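Local coordinates for protein alcohol dehydrogenase (Thermus thermophilus, PDB 2EIH) that binds a zinc ion through four cysteines and probably acts as a nicotinamide-dependent oxidoreductase of the medium-chain alcohol dehydrogenase family, at residues A154-V159 and T290-S295; K253-A256 and R260-I263; I186-G191 and G211-V216. All coordinates share one frame; numbering follows the deposited sequence.

Interaction 1 of 3, residues A154-V159 and T290-S295; sequences AWQMVV and TMASKS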
loop_
_atom_site.group_PDB
_atom_site.type_symbol
_atom_site.label_atom_id
_atom_site.label_comp_id
_atom_site.label_asym_id
_atom_site.label_seq_id
_atom_site.Cartn_x
_atom_site.Cartn_y
_atom_site.Cartn_z
ATOM N N ALA A 154 -2.855 5.154 19.533
ATOM C CA ALA A 154 -2.260 3.829 19.499
ATOM C C ALA A 154 -2.595 3.129 18.184
ATOM O O ALA A 154 -1.798 2.352 17.659
ATOM C CB ALA A 154 -2.773 2.999 20.669
ATOM N N TRP A 155 -3.778 3.403 17.654
ATOM C CA TRP A 155 -4.209 2.761 16.423
ATOM C C TRP A 155 -3.415 3.223 15.204
ATOM O O TRP A 155 -3.009 2.401 14.382
ATOM C CB TRP A 155 -5.705 2.995 16.217
ATOM C CG TRP A 155 -6.243 2.329 14.988
ATOM C CD1 TRP A 155 -6.044 2.709 13.694
ATOM C CD2 TRP A 155 -7.096 1.179 14.943
ATOM N NE1 TRP A 155 -6.731 1.878 12.850
ATOM C CE2 TRP A 155 -7.392 0.931 13.589
ATOM C CE3 TRP A 155 -7.658 0.345 15.920
ATOM C CZ2 TRP A 155 -8.210 -0.129 13.176
ATOM C CZ3 TRP A 155 -8.469 -0.704 15.518
ATOM C CH2 TRP A 155 -8.747 -0.928 14.151
ATOM N N GLN A 156 -3.190 4.529 15.087
ATOM C CA GLN A 156 -2.422 5.039 13.960
ATOM C C GLN A 156 -1.010 4.482 14.016
ATOM O O GLN A 156 -0.449 4.126 12.988
ATOM C CB GLN A 156 -2.360 6.572 13.952
ATOM C CG GLN A 156 -1.662 7.125 12.703
ATOM C CD GLN A 156 -1.824 8.622 12.506
ATOM O OE1 GLN A 156 -0.938 9.399 12.855
ATOM N NE2 GLN A 156 -2.966 9.035 11.954
ATOM N N MET A 157 -0.444 4.395 15.217
ATOM C CA MET A 157 0.908 3.876 15.372
ATOM C C MET A 157 1.002 2.391 15.006
ATOM O O MET A 157 1.849 1.998 14.202
ATOM C CB MET A 157 1.407 4.091 16.806
ATOM C CG MET A 157 1.582 5.552 17.191
ATOM S SD MET A 157 2.291 5.734 18.864
ATOM C CE MET A 157 0.901 5.361 19.798
ATOM N N VAL A 158 0.116 1.576 15.575
ATOM C CA VAL A 158 0.093 0.131 15.334
ATOM C C VAL A 158 -0.388 -0.259 13.932
ATOM O O VAL A 158 0.325 -0.917 13.178
ATOM C CB VAL A 158 -0.807 -0.562 16.402
ATOM C CG1 VAL A 158 -0.914 -2.060 16.135
ATOM C CG2 VAL A 158 -0.226 -0.315 17.791
ATOM N N VAL A 159 -1.597 0.164 13.590
ATOM C CA VAL A 159 -2.190 -0.161 12.301
ATOM C C VAL A 159 -1.609 0.581 11.075
ATOM O O VAL A 159 -1.054 -0.051 10.180
ATOM C CB VAL A 159 -3.723 0.037 12.382
ATOM C CG1 VAL A 159 -4.387 -0.383 11.089
ATOM C CG2 VAL A 159 -4.274 -0.774 13.544
ATOM N N THR A 290 0.826 11.602 15.762
ATOM C CA THR A 290 0.006 12.353 16.695
ATOM C C THR A 290 -1.435 12.095 16.327
ATOM O O THR A 290 -1.835 12.308 15.188
ATOM C CB THR A 290 0.304 13.869 16.627
ATOM O OG1 THR A 290 1.652 14.121 17.057
ATOM C CG2 THR A 290 -0.646 14.637 17.538
ATOM N N MET A 291 -2.206 11.611 17.291
ATOM C CA MET A 291 -3.620 11.317 17.065
ATOM C C MET A 291 -3.849 10.355 15.884
ATOM O O MET A 291 -3.012 9.497 15.594
ATOM C CB MET A 291 -4.388 12.625 16.841
ATOM C CG MET A 291 -4.652 13.438 18.120
ATOM S SD MET A 291 -5.881 12.716 19.260
ATOM C CE MET A 291 -7.437 13.339 18.600
ATOM N N ALA A 292 -4.991 10.491 15.219
ATOM C CA ALA A 292 -5.332 9.641 14.091
ATOM C C ALA A 292 -6.541 10.236 13.397
ATOM O O ALA A 292 -7.072 11.261 13.826
ATOM C CB ALA A 292 -5.655 8.231 14.567
ATOM N N SER A 293 -6.970 9.596 12.317
ATOM C CA SER A 293 -8.131 10.054 11.568
ATOM C C SER A 293 -9.403 9.777 12.369
ATOM O O SER A 293 -9.532 8.721 12.991
ATOM C CB SER A 293 -8.199 9.328 10.224
ATOM O OG SER A 293 -9.403 9.637 9.561
ATOM N N LYS A 294 -10.337 10.723 12.359
ATOM C CA LYS A 294 -11.590 10.551 13.083
ATOM C C LYS A 294 -12.319 9.265 12.727
ATOM O O LYS A 294 -13.010 8.684 13.557
ATOM C CB LYS A 294 -12.526 11.727 12.815
ATOM C CG LYS A 294 -12.202 12.979 13.571
ATOM C CD LYS A 294 -13.386 13.937 13.523
ATOM C CE LYS A 294 -13.352 14.818 12.284
ATOM N NZ LYS A 294 -12.206 15.772 12.339
ATOM N N SER A 295 -12.172 8.831 11.484
ATOM C CA SER A 295 -12.840 7.623 11.012
ATOM C C SER A 295 -12.428 6.384 11.795
ATOM O O SER A 295 -13.198 5.439 11.916
ATOM C CB SER A 295 -12.542 7.414 9.522
ATOM O OG SER A 295 -11.137 7.293 9.295
#
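The loop that leaves the last strand of the Rossmann-type sheet passes alongside helix 148-161, and Gln156 of the helix meets Met291 and Ala292 of the loop there. The CB of Gln156 is directed toward the loop. Its CG is anti to the backbone N (chi1 -175°) and the chain stays extended beyond it, which brings the carboxamide alongside the Met291-Ala292 peptide. The aliphatic base does much of the touching: CB of Gln156 lies 3.4 Å from the carbonyl O of Met291 and 3.7 Å from CB of Ala292. Farther out, CD of Gln156 is again 3.4 Å from Met291 O and 4.0 Å from CA of Ala292. Ala292 answers with a single methyl directed at the helix, from a backbone that is almost fully stretched (-169/178), and that methyl also touches Leu152, one helical turn before Gln156. On the helix itself, CG2 of Val159 sits 3.5 Å above the plane of the Trp155 indole, over its centre, while the ring packs against helix 297-306.

The loop also leans on the zinc-binding lobe: Asn105, which Gln156 touches as well, donates a hydrogen bond to Thr290 O, and Ser293 OG, 2.9 Å from Ser295 OG, is bound to the carbonyl O of Gly102; the Ser293 side chain is about 12 Å from the zinc ion held by Cys93, Cys96, Cys99 and Cys107. As an example of how two lobes are joined, the contact combines close packing of the Ala292 methyl and the Met291 carbonyl against the stem of Gln156 with definite hydrogen bonds between the loop and the zinc lobe.

Interaction 2 of 3, residues K253-A256 and R260-I263; sequences KATA and RIAI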
loop_
_atom_site.group_PDB
_atom_site.type_symbol
_atom_site.label_atom_id
_atom_site.label_comp_id
_atom_site.label_asym_id
_atom_site.label_seq_id
_atom_site.Cartn_x
_atom_site.Cartn_y
_atom_site.Cartn_z
ATOM N N LYS A 253 18.443 -0.375 20.040
ATOM C CA LYS A 253 19.264 -1.554 20.232
ATOM C C LYS A 253 18.382 -2.807 20.188
ATOM O O LYS A 253 18.785 -3.863 19.678
ATOM C CB LYS A 253 19.978 -1.462 21.585
ATOM C CG LYS A 253 21.407 -2.011 21.606
ATOM C CD LYS A 253 22.415 -1.022 21.016
ATOM C CE LYS A 253 22.663 0.163 21.950
ATOM N NZ LYS A 253 23.234 -0.267 23.263
ATOM N N ALA A 254 17.168 -2.678 20.712
ATOM C CA ALA A 254 16.224 -3.789 20.764
ATOM C C ALA A 254 15.458 -4.000 19.467
ATOM O O ALA A 254 14.767 -5.005 19.297
ATOM C CB ALA A 254 15.240 -3.567 21.904
ATOM N N THR A 255 15.590 -3.057 18.548
ATOM C CA THR A 255 14.882 -3.145 17.283
ATOM C C THR A 255 15.618 -4.022 16.276
ATOM O O THR A 255 16.816 -3.862 16.049
ATOM C CB THR A 255 14.669 -1.742 16.697
ATOM O OG1 THR A 255 14.035 -0.921 17.684
ATOM C CG2 THR A 255 13.789 -1.808 15.464
ATOM N N ALA A 256 14.892 -4.954 15.674
ATOM C CA ALA A 256 15.480 -5.846 14.689
ATOM C C ALA A 256 15.791 -5.067 13.422
ATOM O O ALA A 256 15.376 -3.919 13.270
ATOM C CB ALA A 256 14.530 -6.990 14.377
ATOM N N ARG A 260 10.544 -1.066 12.462
ATOM C CA ARG A 260 9.867 0.206 12.491
ATOM C C ARG A 260 9.580 0.605 13.927
ATOM O O ARG A 260 9.210 -0.221 14.760
ATOM C CB ARG A 260 8.597 0.108 11.643
ATOM C CG ARG A 260 8.954 -0.082 10.181
ATOM C CD ARG A 260 7.945 -0.863 9.385
ATOM N NE ARG A 260 6.744 -0.112 9.072
ATOM C CZ ARG A 260 5.807 -0.556 8.237
ATOM N NH1 ARG A 260 5.947 -1.734 7.641
ATOM N NH2 ARG A 260 4.723 0.169 7.992
ATOM N N ILE A 261 9.784 1.886 14.212
ATOM C CA ILE A 261 9.565 2.431 15.546
ATOM C C ILE A 261 8.594 3.602 15.432
ATOM O O ILE A 261 8.861 4.563 14.721
ATOM C CB ILE A 261 10.902 2.918 16.143
ATOM C CG1 ILE A 261 11.919 1.764 16.132
ATOM C CG2 ILE A 261 10.698 3.435 17.559
ATOM C CD1 ILE A 261 13.368 2.200 16.348
ATOM N N ALA A 262 7.459 3.507 16.116
ATOM C CA ALA A 262 6.462 4.570 16.090
ATOM C C ALA A 262 6.579 5.365 17.388
ATOM O O ALA A 262 6.562 4.799 18.477
ATOM C CB ALA A 262 5.061 3.981 15.963
ATOM N N ILE A 263 6.703 6.678 17.265
ATOM C CA ILE A 263 6.831 7.534 18.430
ATOM C C ILE A 263 5.687 8.519 18.576
ATOM O O ILE A 263 5.441 9.339 17.700
ATOM C CB ILE A 263 8.158 8.307 18.394
ATOM C CG1 ILE A 263 9.318 7.348 18.649
ATOM C CG2 ILE A 263 8.132 9.426 19.419
ATOM C CD1 ILE A 263 10.663 8.011 18.676
#
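OG1 of Thr255 is hydrogen-bonded to the carbonyl O of Val251, in the last turn of helix 248-254, and CD1 of Ile261 lies 3.5 Å from it. Thr255 is the first residue to leave the helical conformation, and its hydroxyl reaches back to an acceptor at the helix end. With chi1 at -53° the threonine sets OG1 beside its backbone N and CG2 anti to it, and both branches face the isoleucine. CG1 of Ile261 is 3.8 Å from Thr255 OG1 and 4.1 Å from Thr255 CG2, and the two side chains cross obliquely, with the end of the isoleucine resting over the fork of the threonine. No hydrogen bond joins the two segments; between them the contact is apolar, apart from a hydroxyl already engaged with Val251. Exchanging Thr255 for an alanine removes both branches, and is likely to deprive Val251 O of its side-chain donor and open a gap beside CD1 of Ile261. The CB of Arg260 leaves on the side away from Thr255, and its NH2 is hydrogen-bonded to Lys161 O at the end of helix 148-161.

The setting is a beta-alpha-beta crossover of the Rossmann-type domain. Strand 236-241 leads through helix 248-254 to strand 259-263, its parallel neighbour in the sheet; the backbones of Ala256 and Arg260 both bond to strand 236-241, Thr255 and Ile261 both pack on its Val239, and Leu284, just before strand 285-288, also touches the threonine.

Interaction 3 of 3, residues I186-G191 and G211-V216; sequences IAKLFG and GADETV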
loop_
_atom_site.group_PDB
_atom_site.type_symbol
_atom_site.label_atom_id
_atom_site.label_comp_id
_atom_site.label_asym_id
_atom_site.label_seq_id
_atom_site.Cartn_x
_atom_site.Cartn_y
_atom_site.Cartn_z
ATOM N N ILE A 186 -4.283 -3.441 20.770
ATOM C CA ILE A 186 -4.487 -3.300 19.339
ATOM C C ILE A 186 -3.469 -4.198 18.647
ATOM O O ILE A 186 -3.795 -4.895 17.680
ATOM C CB ILE A 186 -4.322 -1.836 18.907
ATOM C CG1 ILE A 186 -5.486 -1.022 19.484
ATOM C CG2 ILE A 186 -4.300 -1.733 17.396
ATOM C CD1 ILE A 186 -5.363 0.450 19.332
ATOM N N ALA A 187 -2.242 -4.189 19.165
ATOM C CA ALA A 187 -1.169 -5.016 18.630
ATOM C C ALA A 187 -1.603 -6.481 18.573
ATOM O O ALA A 187 -1.473 -7.133 17.534
ATOM C CB ALA A 187 0.080 -4.885 19.494
ATOM N N LYS A 188 -2.108 -6.998 19.690
ATOM C CA LYS A 188 -2.555 -8.385 19.733
ATOM C C LYS A 188 -3.727 -8.600 18.774
ATOM O O LYS A 188 -3.810 -9.628 18.099
ATOM C CB LYS A 188 -2.978 -8.765 21.150
ATOM C CG LYS A 188 -1.815 -8.870 22.132
ATOM C CD LYS A 188 -0.876 -10.007 21.767
ATOM C CE LYS A 188 -1.629 -11.327 21.686
ATOM N NZ LYS A 188 -0.704 -12.449 21.379
ATOM N N LEU A 189 -4.626 -7.621 18.722
ATOM C CA LEU A 189 -5.786 -7.689 17.850
ATOM C C LEU A 189 -5.323 -7.927 16.405
ATOM O O LEU A 189 -6.025 -8.587 15.641
ATOM C CB LEU A 189 -6.575 -6.385 17.925
ATOM C CG LEU A 189 -8.091 -6.371 17.649
ATOM C CD1 LEU A 189 -8.455 -4.993 17.089
ATOM C CD2 LEU A 189 -8.517 -7.447 16.659
ATOM N N PHE A 190 -4.154 -7.395 16.037
ATOM C CA PHE A 190 -3.630 -7.580 14.695
ATOM C C PHE A 190 -2.677 -8.764 14.521
ATOM O O PHE A 190 -1.907 -8.805 13.563
ATOM C CB PHE A 190 -2.975 -6.284 14.200
ATOM C CG PHE A 190 -3.961 -5.285 13.679
ATOM C CD1 PHE A 190 -4.140 -5.101 12.307
ATOM C CD2 PHE A 190 -4.773 -4.584 14.565
ATOM C CE1 PHE A 190 -5.129 -4.231 11.832
ATOM C CE2 PHE A 190 -5.762 -3.714 14.104
ATOM C CZ PHE A 190 -5.946 -3.535 12.733
ATOM N N GLY A 191 -2.728 -9.707 15.463
ATOM C CA GLY A 191 -1.921 -10.911 15.374
ATOM C C GLY A 191 -0.460 -10.897 15.756
ATOM O O GLY A 191 0.281 -11.803 15.380
ATOM N N GLY A 211 -2.569 -8.863 27.607
ATOM C CA GLY A 211 -2.281 -9.589 26.381
ATOM C C GLY A 211 -0.803 -9.664 26.054
ATOM O O GLY A 211 -0.401 -10.371 25.130
ATOM N N ALA A 212 0.014 -8.927 26.800
ATOM C CA ALA A 212 1.455 -8.944 26.572
ATOM C C ALA A 212 1.977 -10.377 26.735
ATOM O O ALA A 212 1.866 -10.981 27.810
ATOM C CB ALA A 212 2.150 -8.014 27.552
ATOM N N ASP A 213 2.549 -10.913 25.665
ATOM C CA ASP A 213 3.073 -12.269 25.687
ATOM C C ASP A 213 4.373 -12.403 26.478
ATOM O O ASP A 213 4.643 -13.443 27.073
ATOM C CB ASP A 213 3.303 -12.755 24.254
ATOM C CG ASP A 213 2.053 -12.691 23.416
ATOM O OD1 ASP A 213 1.087 -13.411 23.742
ATOM O OD2 ASP A 213 2.029 -11.911 22.438
ATOM N N GLU A 214 5.165 -11.340 26.488
ATOM C CA GLU A 214 6.444 -11.349 27.172
ATOM C C GLU A 214 6.635 -10.019 27.910
ATOM O O GLU A 214 6.062 -8.998 27.526
ATOM C CB GLU A 214 7.551 -11.550 26.131
ATOM C CG GLU A 214 8.483 -12.744 26.354
ATOM C CD GLU A 214 7.762 -14.048 26.648
ATOM O OE1 GLU A 214 7.314 -14.210 27.804
ATOM O OE2 GLU A 214 7.638 -14.903 25.731
ATOM N N THR A 215 7.438 -10.026 28.968
ATOM C CA THR A 215 7.681 -8.810 29.733
ATOM C C THR A 215 9.158 -8.589 30.017
ATOM O O THR A 215 9.912 -9.538 30.204
ATOM C CB THR A 215 6.908 -8.835 31.067
ATOM O OG1 THR A 215 7.100 -10.102 31.708
ATOM C CG2 THR A 215 5.421 -8.615 30.821
ATOM N N VAL A 216 9.564 -7.326 30.038
ATOM C CA VAL A 216 10.951 -6.974 30.312
ATOM C C VAL A 216 10.995 -5.753 31.215
ATOM O O VAL A 216 10.160 -4.860 31.104
ATOM C CB VAL A 216 11.722 -6.657 29.020
ATOM C CG1 VAL A 216 13.114 -6.156 29.357
ATOM C CG2 VAL A 216 11.805 -7.898 28.143
#
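Lys188 starts at CB with its bond aimed at Gly211 and Asp213, and each carbon beyond it finds a partner. CG, anti to the carbonyl carbon (chi1 -70°), comes 3.6 Å from the carbonyl O of Gly211. CD passes closer to the same oxygen, at 3.4 Å from Gly211 O, and also meets OD2 of Asp213 at 3.5 Å. CE lies 3.8 Å both from the Gly211 oxygen and from OD2 of Asp213, the chain having curled at chi2 (-65°) and chi3 (-56°) around the carbonyl.

Both chain turns involved are helix ends in the Rossmann-type alternation of strands and helices. Helices 180-189 and 201-210 each finish in a Schellman motif, with Gly191 and Gly211 as the residues of positive phi, and strand 193-198 runs between them in the chain. A CB on Gly211 would fall tightly against CG of Lys188, but even without that neighbour the backbone angles alone would drive it into the preceding carbonyl O.

At the tip, NZ of Lys188 forms a salt bridge to the carboxylate of Asp213, arriving from the opposite direction: 3.0 Å to OD2, on its syn lone pair, and a weak bond of 3.1 Å to OD1. Ala192 O is a further acceptor for the ammonium group. OD2 of Asp213 also takes the backbone N-H of Val194, which ties the carboxylate to strand 193-198.

Interactions 1 and 2 are buried, whereas interaction 3 lies at the surface, and the chemistry follows: close packing in the first two, a salt bridge in the third. Helix 148-161 connects them. Its segment 154-159 touches interaction 3 through CG2 of Val159, 3.3 Å from CZ of Phe190, and interaction 2 through CB of Met157, 3.8 Å from CB of Ala262. Interactions 2 and 3 do not touch, their nearest atoms being about 8 Å apart, yet both belong to crossovers of one parallel sheet. Interaction 1 instead joins helix 148-161 to the loop after the last strand of that sheet, beside the zinc lobe. Interactions 1 and 3 also both meet the fourth subunit of the tetramer.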